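Local coordinates for replicase polyprotein 1a (Avian infectious bronchitis virus, PDB 3LD1) that is the nsp2a fragment of non-structural protein 2, a coronavirus replicase product whose precise role is not established, at residues M250-F255 with A259-A264; S92-K97 with E124-T129; D41-L44 with Q49-F52. The protein carries 3 engineered substitutions. All blocks are in the same frame, centred on the assembly; numbering follows the deposited sequence.

In the fold
All three contacts lie towards the ends of an elongated chain, and all use phenylalanine rings. Contact 1 sits on the far side of the chain's centre from the other two, its centre about 50 Å from that of contact 2 and 51 Å from that of contact 3. It differs in being a buried strand pairing, joined by backbone hydrogen bonds and filled by apolar side chains. Contacts 2 and 3, with centres about 23 Å apart, are only partly buried: contact 2 sets the first turn of helix 93-103 against the loop leading into helix 128-134, adding a lysine, whereas contact 3 lays a helix asparagine on a strand phenylalanine. No secondary-structure element is shared between any two contacts.

Contact 1. Residues M250-F255 with A259-A264; sequences MGAKIF and AFFREA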
ATOM      1  N   MET A 250       0.380 -18.025  25.845  1.00 46.06           N
ATOM      2  CA  MET A 250       1.617 -17.208  25.832  1.00 46.10           C
ATOM      3  C   MET A 250       1.426 -15.779  25.356  1.00 46.73           C
ATOM      4  O   MET A 250       2.366 -15.138  24.860  1.00 47.20           O
ATOM      5  CB  MET A 250       2.749 -17.873  25.020  1.00 45.16           C
ATOM      6  CG  MET A 250       3.436 -19.024  25.653  1.00 44.31           C
ATOM      7  SD  MET A 250       4.865 -19.503  24.693  1.00 48.56           S
ATOM      8  CE  MET A 250       5.763 -20.564  25.788  1.00 41.53           C
ATOM      9  N   GLY A 251       0.208 -15.289  25.434  1.00 46.65           N
ATOM     10  CA  GLY A 251       0.003 -13.875  25.354  1.00 46.33           C
ATOM     11  C   GLY A 251      -0.380 -13.459  23.978  1.00 47.34           C
ATOM     12  O   GLY A 251      -0.244 -12.296  23.623  1.00 48.98           O
ATOM     13  N   ALA A 252      -0.880 -14.393  23.188  1.00 47.81           N
ATOM     14  CA  ALA A 252      -1.312 -14.073  21.838  1.00 46.74           C
ATOM     15  C   ALA A 252      -2.793 -13.747  21.801  1.00 47.31           C
ATOM     16  O   ALA A 252      -3.505 -13.984  22.775  1.00 48.00           O
ATOM     17  CB  ALA A 252      -1.036 -15.248  20.935  1.00 46.07           C
ATOM     18  N   LYS A 253      -3.263 -13.312  20.630  1.00 47.09           N
ATOM     19  CA  LYS A 253      -4.605 -12.867  20.423  1.00 46.34           C
ATOM     20  C   LYS A 253      -5.321 -13.945  19.702  1.00 47.09           C
ATOM     21  O   LYS A 253      -4.814 -14.405  18.691  1.00 48.80           O
ATOM     22  CB  LYS A 253      -4.581 -11.588  19.553  1.00 45.26           C
ATOM     23  CG  LYS A 253      -4.156 -10.372  20.300  1.00 43.72           C
ATOM     24  CD  LYS A 253      -5.149 -10.080  21.451  1.00 44.97           C
ATOM     25  CE  LYS A 253      -4.760  -8.779  22.249  1.00 43.99           C
ATOM     26  NZ  LYS A 253      -5.895  -8.543  23.211  1.00 44.08           N
ATOM     27  N   ILE A 254      -6.526 -14.335  20.121  1.00 48.47           N
ATOM     28  CA  ILE A 254      -7.151 -15.482  19.433  1.00 49.20           C
ATOM     29  C   ILE A 254      -8.253 -15.117  18.464  1.00 50.74           C
ATOM     30  O   ILE A 254      -9.134 -14.319  18.742  1.00 51.10           O
ATOM     31  CB  ILE A 254      -7.694 -16.571  20.413  1.00 48.73           C
ATOM     32  CG1 ILE A 254      -6.659 -16.927  21.519  1.00 49.23           C
ATOM     33  CG2 ILE A 254      -8.180 -17.796  19.634  1.00 48.27           C
ATOM     34  CD1 ILE A 254      -5.341 -17.620  21.058  1.00 49.91           C
ATOM     35  N   PHE A 255      -8.213 -15.726  17.299  1.00 52.41           N
ATOM     36  CA  PHE A 255      -9.285 -15.578  16.362  1.00 52.98           C
ATOM     37  C   PHE A 255      -9.343 -16.901  15.719  1.00 53.15           C
ATOM     38  O   PHE A 255      -8.329 -17.301  15.078  1.00 53.69           O
ATOM     39  CB  PHE A 255      -8.927 -14.561  15.274  1.00 53.04           C
ATOM     40  CG  PHE A 255      -9.997 -14.424  14.220  1.00 54.21           C
ATOM     41  CD1 PHE A 255     -11.138 -13.642  14.466  1.00 54.04           C
ATOM     42  CD2 PHE A 255      -9.887 -15.089  13.008  1.00 53.78           C
ATOM     43  CE1 PHE A 255     -12.142 -13.526  13.500  1.00 57.16           C
ATOM     44  CE2 PHE A 255     -10.882 -14.981  12.017  1.00 56.13           C
ATOM     45  CZ  PHE A 255     -12.014 -14.200  12.252  1.00 55.58           C
ATOM     46  N   ALA A 259      -3.569 -17.945  15.882  1.00 45.41           N
ATOM     47  CA  ALA A 259      -2.960 -17.197  16.992  1.00 44.04           C
ATOM     48  C   ALA A 259      -1.991 -16.120  16.508  1.00 44.05           C
ATOM     49  O   ALA A 259      -1.234 -16.332  15.557  1.00 44.10           O
ATOM     50  CB  ALA A 259      -2.243 -18.119  17.923  1.00 43.12           C
ATOM     51  N   PHE A 260      -1.978 -14.997  17.210  1.00 42.96           N
ATOM     52  CA  PHE A 260      -1.301 -13.851  16.725  1.00 43.21           C
ATOM     53  C   PHE A 260      -0.404 -13.327  17.813  1.00 44.35           C
ATOM     54  O   PHE A 260      -0.877 -12.672  18.751  1.00 43.35           O
ATOM     55  CB  PHE A 260      -2.345 -12.793  16.354  1.00 43.19           C
ATOM     56  CG  PHE A 260      -3.096 -13.121  15.107  1.00 42.81           C
ATOM     57  CD1 PHE A 260      -4.230 -13.894  15.146  1.00 45.53           C
ATOM     58  CD2 PHE A 260      -2.652 -12.664  13.874  1.00 45.91           C
ATOM     59  CE1 PHE A 260      -4.908 -14.229  13.959  1.00 47.67           C
ATOM     60  CE2 PHE A 260      -3.306 -13.007  12.673  1.00 45.37           C
ATOM     61  CZ  PHE A 260      -4.431 -13.778  12.707  1.00 45.51           C
ATOM     62  N   PHE A 261       0.887 -13.637  17.653  1.00 44.78           N
ATOM     63  CA  PHE A 261       1.911 -13.385  18.612  1.00 44.89           C
ATOM     64  C   PHE A 261       2.547 -12.057  18.273  1.00 47.39           C
ATOM     65  O   PHE A 261       2.072 -11.360  17.387  1.00 47.96           O
ATOM     66  CB  PHE A 261       2.881 -14.526  18.500  1.00 44.19           C
ATOM     67  CG  PHE A 261       2.463 -15.746  19.294  1.00 43.38           C
ATOM     68  CD1 PHE A 261       2.023 -16.885  18.662  1.00 37.59           C
ATOM     69  CD2 PHE A 261       2.466 -15.720  20.707  1.00 41.77           C
ATOM     70  CE1 PHE A 261       1.596 -17.997  19.407  1.00 40.03           C
ATOM     71  CE2 PHE A 261       2.051 -16.806  21.427  1.00 42.06           C
ATOM     72  CZ  PHE A 261       1.594 -17.948  20.764  1.00 40.30           C
ATOM     73  N   ARG A 262       3.613 -11.657  18.968  1.00 49.53           N
ATOM     74  CA  ARG A 262       4.128 -10.256  18.774  1.00 50.24           C
ATOM     75  C   ARG A 262       4.259  -9.927  17.307  1.00 49.21           C
ATOM     76  O   ARG A 262       3.812  -8.917  16.861  1.00 50.58           O
ATOM     77  CB  ARG A 262       5.484 -10.004  19.480  1.00 50.49           C
ATOM     78  CG  ARG A 262       5.448  -9.057  20.690  1.00 52.38           C
ATOM     79  CD  ARG A 262       5.610  -9.795  21.997  1.00 57.68           C
ATOM     80  NE  ARG A 262       6.913  -9.653  22.704  1.00 59.69           N
ATOM     81  CZ  ARG A 262       8.016 -10.383  22.476  1.00 62.51           C
ATOM     82  NH1 ARG A 262       8.061 -11.302  21.478  1.00 64.30           N
ATOM     83  NH2 ARG A 262       9.110 -10.177  23.232  1.00 61.57           N
ATOM     84  N   GLU A 263       4.833 -10.858  16.570  1.00 49.32           N
ATOM     85  CA  GLU A 263       5.408 -10.613  15.270  1.00 47.54           C
ATOM     86  C   GLU A 263       5.122 -11.687  14.306  1.00 45.17           C
ATOM     87  O   GLU A 263       5.765 -11.709  13.310  1.00 45.34           O
ATOM     88  CB  GLU A 263       6.928 -10.556  15.399  1.00 48.06           C
ATOM     89  CG  GLU A 263       7.442  -9.246  15.935  1.00 50.82           C
ATOM     90  CD  GLU A 263       8.871  -9.404  16.474  1.00 58.54           C
ATOM     91  OE1 GLU A 263       9.701  -8.454  16.253  1.00 54.04           O
ATOM     92  OE2 GLU A 263       9.149 -10.498  17.106  1.00 58.08           O
ATOM     93  N   ALA A 264       4.176 -12.584  14.579  1.00 43.93           N
ATOM     94  CA  ALA A 264       3.860 -13.675  13.653  1.00 42.88           C
ATOM     95  C   ALA A 264       2.475 -14.246  13.898  1.00 43.69           C
ATOM     96  O   ALA A 264       1.954 -14.181  15.035  1.00 44.25           O
ATOM     97  CB  ALA A 264       4.888 -14.814  13.763  1.00 41.85           C
TER
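The methyl of Ala252 is the bump of this hairpin, and the ring of Phe261 is the flat floor it lands on. Ala252 CB stands 3.6 Å from the centroid of the Phe261 ring, 16° off its normal, a CH-pi contact. Phe261 starts out pointing away from 250-255, but with CG beside its backbone N (chi1 -84°) the ring folds back beneath the methyl. Met250 closes the rim, its CB 3.8 Å from Phe261 CE2, and its extended chain runs off toward Ala338, Pro340 and His351.

Beyond Ala252 the segments pair as antiparallel strands, 253-255 outermost in its sheet and 258-260 continuing to 265-269. Lys253 N donates to Phe260 O at 3.1 Å; the return bond from Phe260 N to Lys253 O, at 3.3 Å, is weak. Ala259 CB lies 4.4 Å from Ile254 CD1. On the opposite face Lys253 CB and Phe260 CB are 4.1 Å apart, and Phe260 CE1 touches Phe255 CB at 4.2 Å. Phe260 also meets Phe242 edge-to-face, and Lys253 NZ bonds to Asn247 OD1, Leu245 O and Glu243 O.

With one ordinary backbone bond and one weak one, the hairpin probably owes much of its hold to apolar packing.

Contact 2. Residues S92-K97 with E124-T129; sequences SPFARK and EIFDPT
Two helix starts meet here: the first turn of helix 93-103 packs on the turn leading into helix 128-134. Each start has an N-cap. Ser92 OG accepts from Ala95 N at 3.2 Å in a nearly straight bond (168°), and Asp127 OD1 takes a weak bond from Thr129 N and a further hydrogen bond from Glu130 N.

Phe94 and Phe126 meet rim to rim. Phe94 CE1 lies 3.5 Å from Phe126 CE2, and although the planes stand at 83°, neither ring lies over the face of the other; the centroids are 6.0 Å apart. Phe94 reaches across because its CG is anti to the backbone N (chi1 -176°), which swings the ring off the helix toward Phe126. The pair belongs to a larger apolar cluster, with Leu134 touching both rings and Phe21 meeting Phe94.

Lys97 lies alongside Phe126, the two side chains running past each other in opposite directions. Lys97 CB is 3.9 Å from Phe126 CE2, and Lys97 CD is 4.3 Å from Ile125 CG2. A bend at chi3 then brings the ammonium toward the second segment, where Lys97 NZ makes a weak hydrogen bond of 3.3 Å to Ile125 O. Its stronger polar partner is Glu130, by a salt bridge from the first turn of helix 128-134.

The aliphatic part of the lysine thus packs along Phe126 beside the aromatic pair while its charged end serves the polar border. The cross-segment attachment is therefore mainly apolar, with an ionic clasp to Glu130 at its margin.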
ATOM      1  N   SER A  92      -1.357  15.323 -30.379  1.00 47.35           N
ATOM      2  CA  SER A  92      -1.226  14.162 -29.535  1.00 47.09           C
ATOM      3  C   SER A  92      -2.561  13.442 -29.498  1.00 46.97           C
ATOM      4  O   SER A  92      -3.527  14.006 -29.115  1.00 46.31           O
ATOM      5  CB  SER A  92      -0.809  14.561 -28.117  1.00 46.64           C
ATOM      6  OG  SER A  92      -1.006  13.430 -27.273  1.00 43.42           O
ATOM      7  N   PRO A  93      -2.611  12.180 -29.897  1.00 48.20           N
ATOM      8  CA  PRO A  93      -3.977  11.583 -29.996  1.00 48.46           C
ATOM      9  C   PRO A  93      -4.583  11.445 -28.593  1.00 47.92           C
ATOM     10  O   PRO A  93      -5.795  11.734 -28.346  1.00 47.71           O
ATOM     11  CB  PRO A  93      -3.750  10.195 -30.708  1.00 49.14           C
ATOM     12  CG  PRO A  93      -2.268  10.210 -31.225  1.00 48.18           C
ATOM     13  CD  PRO A  93      -1.520  11.260 -30.316  1.00 49.53           C
ATOM     14  N   PHE A  94      -3.729  11.038 -27.674  1.00 46.22           N
ATOM     15  CA  PHE A  94      -4.080  11.068 -26.264  1.00 45.65           C
ATOM     16  C   PHE A  94      -4.654  12.441 -25.751  1.00 45.45           C
ATOM     17  O   PHE A  94      -5.803  12.494 -25.229  1.00 45.74           O
ATOM     18  CB  PHE A  94      -2.881  10.597 -25.453  1.00 44.67           C
ATOM     19  CG  PHE A  94      -3.138  10.479 -23.964  1.00 45.36           C
ATOM     20  CD1 PHE A  94      -4.377  10.023 -23.453  1.00 48.90           C
ATOM     21  CD2 PHE A  94      -2.129  10.774 -23.051  1.00 44.64           C
ATOM     22  CE1 PHE A  94      -4.594   9.869 -22.010  1.00 45.74           C
ATOM     23  CE2 PHE A  94      -2.362  10.655 -21.630  1.00 46.20           C
ATOM     24  CZ  PHE A  94      -3.593  10.208 -21.129  1.00 43.67           C
ATOM     25  N   ALA A  95      -3.887  13.519 -25.852  1.00 44.16           N
ATOM     26  CA  ALA A  95      -4.436  14.824 -25.505  1.00 45.93           C
ATOM     27  C   ALA A  95      -5.844  14.986 -26.093  1.00 46.52           C
ATOM     28  O   ALA A  95      -6.758  15.333 -25.386  1.00 47.65           O
ATOM     29  CB  ALA A  95      -3.527  15.990 -25.977  1.00 45.47           C
ATOM     30  N   ARG A  96      -6.052  14.675 -27.365  1.00 46.63           N
ATOM     31  CA  ARG A  96      -7.398  14.899 -27.913  1.00 46.40           C
ATOM     32  C   ARG A  96      -8.486  14.107 -27.254  1.00 44.50           C
ATOM     33  O   ARG A  96      -9.554  14.674 -27.042  1.00 45.20           O
ATOM     34  CB  ARG A  96      -7.484  14.800 -29.431  1.00 46.80           C
ATOM     35  CG  ARG A  96      -6.511  15.800 -30.108  1.00 50.24           C
ATOM     36  CD  ARG A  96      -6.759  15.788 -31.598  1.00 56.07           C
ATOM     37  NE  ARG A  96      -6.541  17.121 -32.108  1.00 59.68           N
ATOM     38  CZ  ARG A  96      -6.508  17.421 -33.392  1.00 60.84           C
ATOM     39  NH1 ARG A  96      -6.661  16.466 -34.292  1.00 62.27           N
ATOM     40  NH2 ARG A  96      -6.304  18.667 -33.762  1.00 58.08           N
ATOM     41  N   LYS A  97      -8.230  12.852 -26.894  1.00 42.50           N
ATOM     42  CA  LYS A  97      -9.227  12.109 -26.150  1.00 41.49           C
ATOM     43  C   LYS A  97      -9.461  12.785 -24.783  1.00 42.33           C
ATOM     44  O   LYS A  97     -10.611  12.905 -24.292  1.00 42.39           O
ATOM     45  CB  LYS A  97      -8.790  10.677 -25.995  1.00 41.48           C
ATOM     46  CG  LYS A  97      -8.524  10.062 -27.347  1.00 40.36           C
ATOM     47  CD  LYS A  97      -8.423   8.489 -27.330  1.00 42.14           C
ATOM     48  CE  LYS A  97      -7.253   8.002 -26.444  1.00 42.52           C
ATOM     49  NZ  LYS A  97      -6.743   6.513 -26.517  1.00 40.91           N
ATOM     50  N   GLU A 124     -12.741   1.248 -22.327  1.00 55.56           N
ATOM     51  CA  GLU A 124     -13.418   1.323 -23.602  1.00 56.41           C
ATOM     52  C   GLU A 124     -12.887   2.475 -24.423  1.00 55.60           C
ATOM     53  O   GLU A 124     -13.066   2.501 -25.597  1.00 57.15           O
ATOM     54  CB  GLU A 124     -14.923   1.514 -23.424  1.00 56.40           C
ATOM     55  CG  GLU A 124     -15.697   0.331 -22.899  1.00 56.45           C
ATOM     56  CD  GLU A 124     -17.218   0.653 -22.860  1.00 59.61           C
ATOM     57  OE1 GLU A 124     -17.583   1.875 -23.004  1.00 59.61           O
ATOM     58  OE2 GLU A 124     -18.042  -0.312 -22.663  1.00 60.41           O
ATOM     59  N   ILE A 125     -12.235   3.462 -23.843  1.00 55.30           N
ATOM     60  CA  ILE A 125     -11.706   4.529 -24.699  1.00 53.80           C
ATOM     61  C   ILE A 125     -10.189   4.705 -24.531  1.00 52.97           C
ATOM     62  O   ILE A 125      -9.537   5.152 -25.455  1.00 53.48           O
ATOM     63  CB  ILE A 125     -12.505   5.863 -24.504  1.00 54.84           C
ATOM     64  CG1 ILE A 125     -13.975   5.722 -24.963  1.00 54.58           C
ATOM     65  CG2 ILE A 125     -11.788   7.095 -25.127  1.00 55.67           C
ATOM     66  CD1 ILE A 125     -14.219   5.751 -26.511  1.00 57.29           C
ATOM     67  N   PHE A 126      -9.632   4.305 -23.386  1.00 51.70           N
ATOM     68  CA  PHE A 126      -8.203   4.398 -23.102  1.00 49.80           C
ATOM     69  C   PHE A 126      -7.488   3.094 -22.864  1.00 50.12           C
ATOM     70  O   PHE A 126      -8.026   2.157 -22.276  1.00 49.30           O
ATOM     71  CB  PHE A 126      -8.026   5.231 -21.873  1.00 48.44           C
ATOM     72  CG  PHE A 126      -8.470   6.663 -22.043  1.00 47.63           C
ATOM     73  CD1 PHE A 126      -9.808   7.047 -21.786  1.00 46.04           C
ATOM     74  CD2 PHE A 126      -7.557   7.652 -22.422  1.00 41.35           C
ATOM     75  CE1 PHE A 126     -10.240   8.439 -21.909  1.00 39.26           C
ATOM     76  CE2 PHE A 126      -7.975   9.021 -22.569  1.00 38.46           C
ATOM     77  CZ  PHE A 126      -9.322   9.410 -22.325  1.00 41.08           C
ATOM     78  N   ASP A 127      -6.239   3.029 -23.299  1.00 51.14           N
ATOM     79  CA  ASP A 127      -5.441   1.828 -23.033  1.00 52.19           C
ATOM     80  C   ASP A 127      -4.748   1.962 -21.684  1.00 52.48           C
ATOM     81  O   ASP A 127      -4.864   3.039 -21.040  1.00 52.05           O
ATOM     82  CB  ASP A 127      -4.382   1.614 -24.114  1.00 52.78           C
ATOM     83  CG  ASP A 127      -3.438   2.795 -24.258  1.00 55.38           C
ATOM     84  OD1 ASP A 127      -2.792   3.282 -23.282  1.00 55.97           O
ATOM     85  OD2 ASP A 127      -3.327   3.246 -25.405  1.00 60.63           O
ATOM     86  N   PRO A 128      -3.999   0.899 -21.268  1.00 52.16           N
ATOM     87  CA  PRO A 128      -3.521   0.821 -19.882  1.00 51.35           C
ATOM     88  C   PRO A 128      -2.624   1.956 -19.506  1.00 50.55           C
ATOM     89  O   PRO A 128      -2.700   2.480 -18.412  1.00 52.20           O
ATOM     90  CB  PRO A 128      -2.833  -0.531 -19.828  1.00 50.87           C
ATOM     91  CG  PRO A 128      -3.653  -1.319 -20.831  1.00 51.03           C
ATOM     92  CD  PRO A 128      -3.677  -0.345 -21.981  1.00 51.83           C
ATOM     93  N   THR A 129      -1.865   2.428 -20.448  1.00 50.10           N
ATOM     94  CA  THR A 129      -0.915   3.496 -20.203  1.00 48.75           C
ATOM     95  C   THR A 129      -1.637   4.861 -20.081  1.00 48.34           C
ATOM     96  O   THR A 129      -1.274   5.775 -19.265  1.00 47.99           O
ATOM     97  CB  THR A 129       0.069   3.438 -21.416  1.00 49.46           C
ATOM     98  OG1 THR A 129       0.875   2.258 -21.281  1.00 50.38           O
ATOM     99  CG2 THR A 129       0.955   4.694 -21.612  1.00 48.37           C
TER

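Contact 3. Residues D41-L44 with Q49-F52; sequences DRNL and QFKF
Phe50 and Asn43 carry most of this helix-to-strand contact. The chain leaves the C-terminal end of helix 30-46, turns in a short connection and returns as strand 50-54 at the edge of the mixed sheet, so that the helix packs on the strand. Asn43 CB sits almost exactly over the centre of the Phe50 ring, 3.3 Å from the centroid and 4° off the normal, in a CH-pi contact. The asparagine amide continues on the same side toward the ring's CD2 edge: its plane is only 25° from that of the ring, and the two are stacked. No hydrogen bond links the two segments.

Phe50 takes the crowded position at chi1 (71°), with CG between its backbone N and carbonyl carbon, and this presents the ring broadside to the helix. Within the sheet, strand 57-64 pairs with strand 50-54, Phe50 bonding to Leu61 through the backbone and touching it with its side chain. Leu44 contributes less: its side chain starts away from the strand and packs on Val7 of strand 4-8, while Leu44 N lies 3.7 Å from Phe50 CE1, approaching the ring obliquely.

The amide's nitrogen branch makes the nearest approach to the ring's rim, with Asn43 ND2 3.4 Å from Phe50 CD2.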
ATOM      1  N   ASP A  41       6.409  17.985 -13.203  1.00 40.58           N
ATOM      2  CA  ASP A  41       5.866  19.187 -12.579  1.00 40.82           C
ATOM      3  C   ASP A  41       6.950  19.943 -11.841  1.00 40.16           C
ATOM      4  O   ASP A  41       6.895  21.127 -11.830  1.00 39.35           O
ATOM      5  CB  ASP A  41       4.770  18.858 -11.584  1.00 39.48           C
ATOM      6  CG  ASP A  41       3.694  18.021 -12.179  1.00 41.54           C
ATOM      7  OD1 ASP A  41       3.500  17.990 -13.479  1.00 38.04           O
ATOM      8  OD2 ASP A  41       3.023  17.356 -11.323  1.00 39.92           O
ATOM      9  N   ARG A  42       7.880  19.254 -11.177  1.00 40.31           N
ATOM     10  CA  ARG A  42       8.964  19.961 -10.481  1.00 41.55           C
ATOM     11  C   ARG A  42       9.830  20.736 -11.449  1.00 40.89           C
ATOM     12  O   ARG A  42      10.176  21.892 -11.179  1.00 40.77           O
ATOM     13  CB  ARG A  42       9.905  19.019  -9.745  1.00 42.42           C
ATOM     14  CG  ARG A  42       9.370  18.344  -8.553  1.00 46.25           C
ATOM     15  CD  ARG A  42      10.495  17.517  -7.902  1.00 53.23           C
ATOM     16  NE  ARG A  42      10.045  16.885  -6.644  1.00 64.07           N
ATOM     17  CZ  ARG A  42      10.284  15.619  -6.247  1.00 67.63           C
ATOM     18  NH1 ARG A  42      10.894  14.755  -7.046  1.00 69.54           N
ATOM     19  NH2 ARG A  42       9.859  15.197  -5.054  1.00 68.35           N
ATOM     20  N   ASN A  43      10.177  20.093 -12.565  1.00 40.62           N
ATOM     21  CA  ASN A  43      11.037  20.700 -13.591  1.00 41.85           C
ATOM     22  C   ASN A  43      10.460  22.019 -14.025  1.00 41.90           C
ATOM     23  O   ASN A  43      11.174  23.006 -14.147  1.00 41.55           O
ATOM     24  CB  ASN A  43      11.161  19.803 -14.835  1.00 41.36           C
ATOM     25  CG  ASN A  43      12.329  18.845 -14.762  1.00 43.76           C
ATOM     26  OD1 ASN A  43      13.346  19.184 -14.174  1.00 47.14           O
ATOM     27  ND2 ASN A  43      12.208  17.656 -15.401  1.00 40.71           N
ATOM     28  N   LEU A  44       9.150  22.007 -14.274  1.00 42.44           N
ATOM     29  CA  LEU A  44       8.463  23.187 -14.752  1.00 43.03           C
ATOM     30  C   LEU A  44       8.625  24.317 -13.789  1.00 44.47           C
ATOM     31  O   LEU A  44       8.834  25.427 -14.222  1.00 45.99           O
ATOM     32  CB  LEU A  44       7.003  22.877 -14.975  1.00 42.74           C
ATOM     33  CG  LEU A  44       6.054  23.940 -15.536  1.00 46.12           C
ATOM     34  CD1 LEU A  44       6.427  24.459 -16.965  1.00 42.66           C
ATOM     35  CD2 LEU A  44       4.591  23.417 -15.523  1.00 41.76           C
ATOM     36  N   GLN A  49      15.568  25.608 -18.036  1.00 52.50           N
ATOM     37  CA  GLN A  49      15.375  24.790 -19.166  1.00 51.79           C
ATOM     38  C   GLN A  49      15.539  23.320 -18.818  1.00 50.62           C
ATOM     39  O   GLN A  49      16.309  22.972 -17.936  1.00 51.60           O
ATOM     40  CB  GLN A  49      16.380  25.192 -20.185  1.00 51.90           C
ATOM     41  CG  GLN A  49      16.182  24.451 -21.476  1.00 56.44           C
ATOM     42  CD  GLN A  49      17.383  24.595 -22.376  1.00 57.36           C
ATOM     43  OE1 GLN A  49      17.688  25.695 -22.804  1.00 54.01           O
ATOM     44  NE2 GLN A  49      18.101  23.491 -22.617  1.00 58.90           N
ATOM     45  N   PHE A  50      14.787  22.461 -19.483  1.00 49.56           N
ATOM     46  CA  PHE A  50      14.917  21.033 -19.294  1.00 48.34           C
ATOM     47  C   PHE A  50      14.223  20.360 -20.478  1.00 49.41           C
ATOM     48  O   PHE A  50      13.454  21.003 -21.228  1.00 49.04           O
ATOM     49  CB  PHE A  50      14.259  20.612 -17.996  1.00 48.89           C
ATOM     50  CG  PHE A  50      12.727  20.670 -18.010  1.00 47.07           C
ATOM     51  CD1 PHE A  50      12.040  21.877 -17.722  1.00 49.81           C
ATOM     52  CD2 PHE A  50      11.977  19.519 -18.251  1.00 42.97           C
ATOM     53  CE1 PHE A  50      10.592  21.944 -17.714  1.00 47.38           C
ATOM     54  CE2 PHE A  50      10.537  19.535 -18.264  1.00 45.85           C
ATOM     55  CZ  PHE A  50       9.834  20.741 -17.991  1.00 47.36           C
ATOM     56  N   LYS A  51      14.482  19.071 -20.641  1.00 49.51           N
ATOM     57  CA  LYS A  51      14.051  18.353 -21.804  1.00 51.06           C
ATOM     58  C   LYS A  51      12.687  17.703 -21.635  1.00 51.15           C
ATOM     59  O   LYS A  51      12.343  17.290 -20.548  1.00 52.95           O
ATOM     60  CB  LYS A  51      15.016  17.211 -22.043  1.00 51.38           C
ATOM     61  CG  LYS A  51      16.372  17.628 -22.665  1.00 54.24           C
ATOM     62  CD  LYS A  51      17.215  16.303 -22.883  1.00 52.18           C
ATOM     63  CE  LYS A  51      18.698  16.623 -23.086  1.00 51.88           C
ATOM     64  NZ  LYS A  51      19.077  15.819 -24.280  1.00 50.73           N
ATOM     65  N   PHE A  52      11.955  17.509 -22.726  1.00 50.19           N
ATOM     66  CA  PHE A  52      10.712  16.805 -22.668  1.00 48.76           C
ATOM     67  C   PHE A  52      10.593  15.857 -23.869  1.00 50.28           C
ATOM     68  O   PHE A  52      10.293  16.261 -24.975  1.00 51.28           O
ATOM     69  CB  PHE A  52       9.603  17.851 -22.562  1.00 47.76           C
ATOM     70  CG  PHE A  52       8.204  17.301 -22.438  1.00 44.19           C
ATOM     71  CD1 PHE A  52       7.933  16.105 -21.739  1.00 40.84           C
ATOM     72  CD2 PHE A  52       7.123  18.008 -23.041  1.00 38.91           C
ATOM     73  CE1 PHE A  52       6.574  15.597 -21.634  1.00 39.30           C
ATOM     74  CE2 PHE A  52       5.776  17.501 -22.965  1.00 36.40           C
ATOM     75  CZ  PHE A  52       5.507  16.302 -22.250  1.00 38.39           C
TER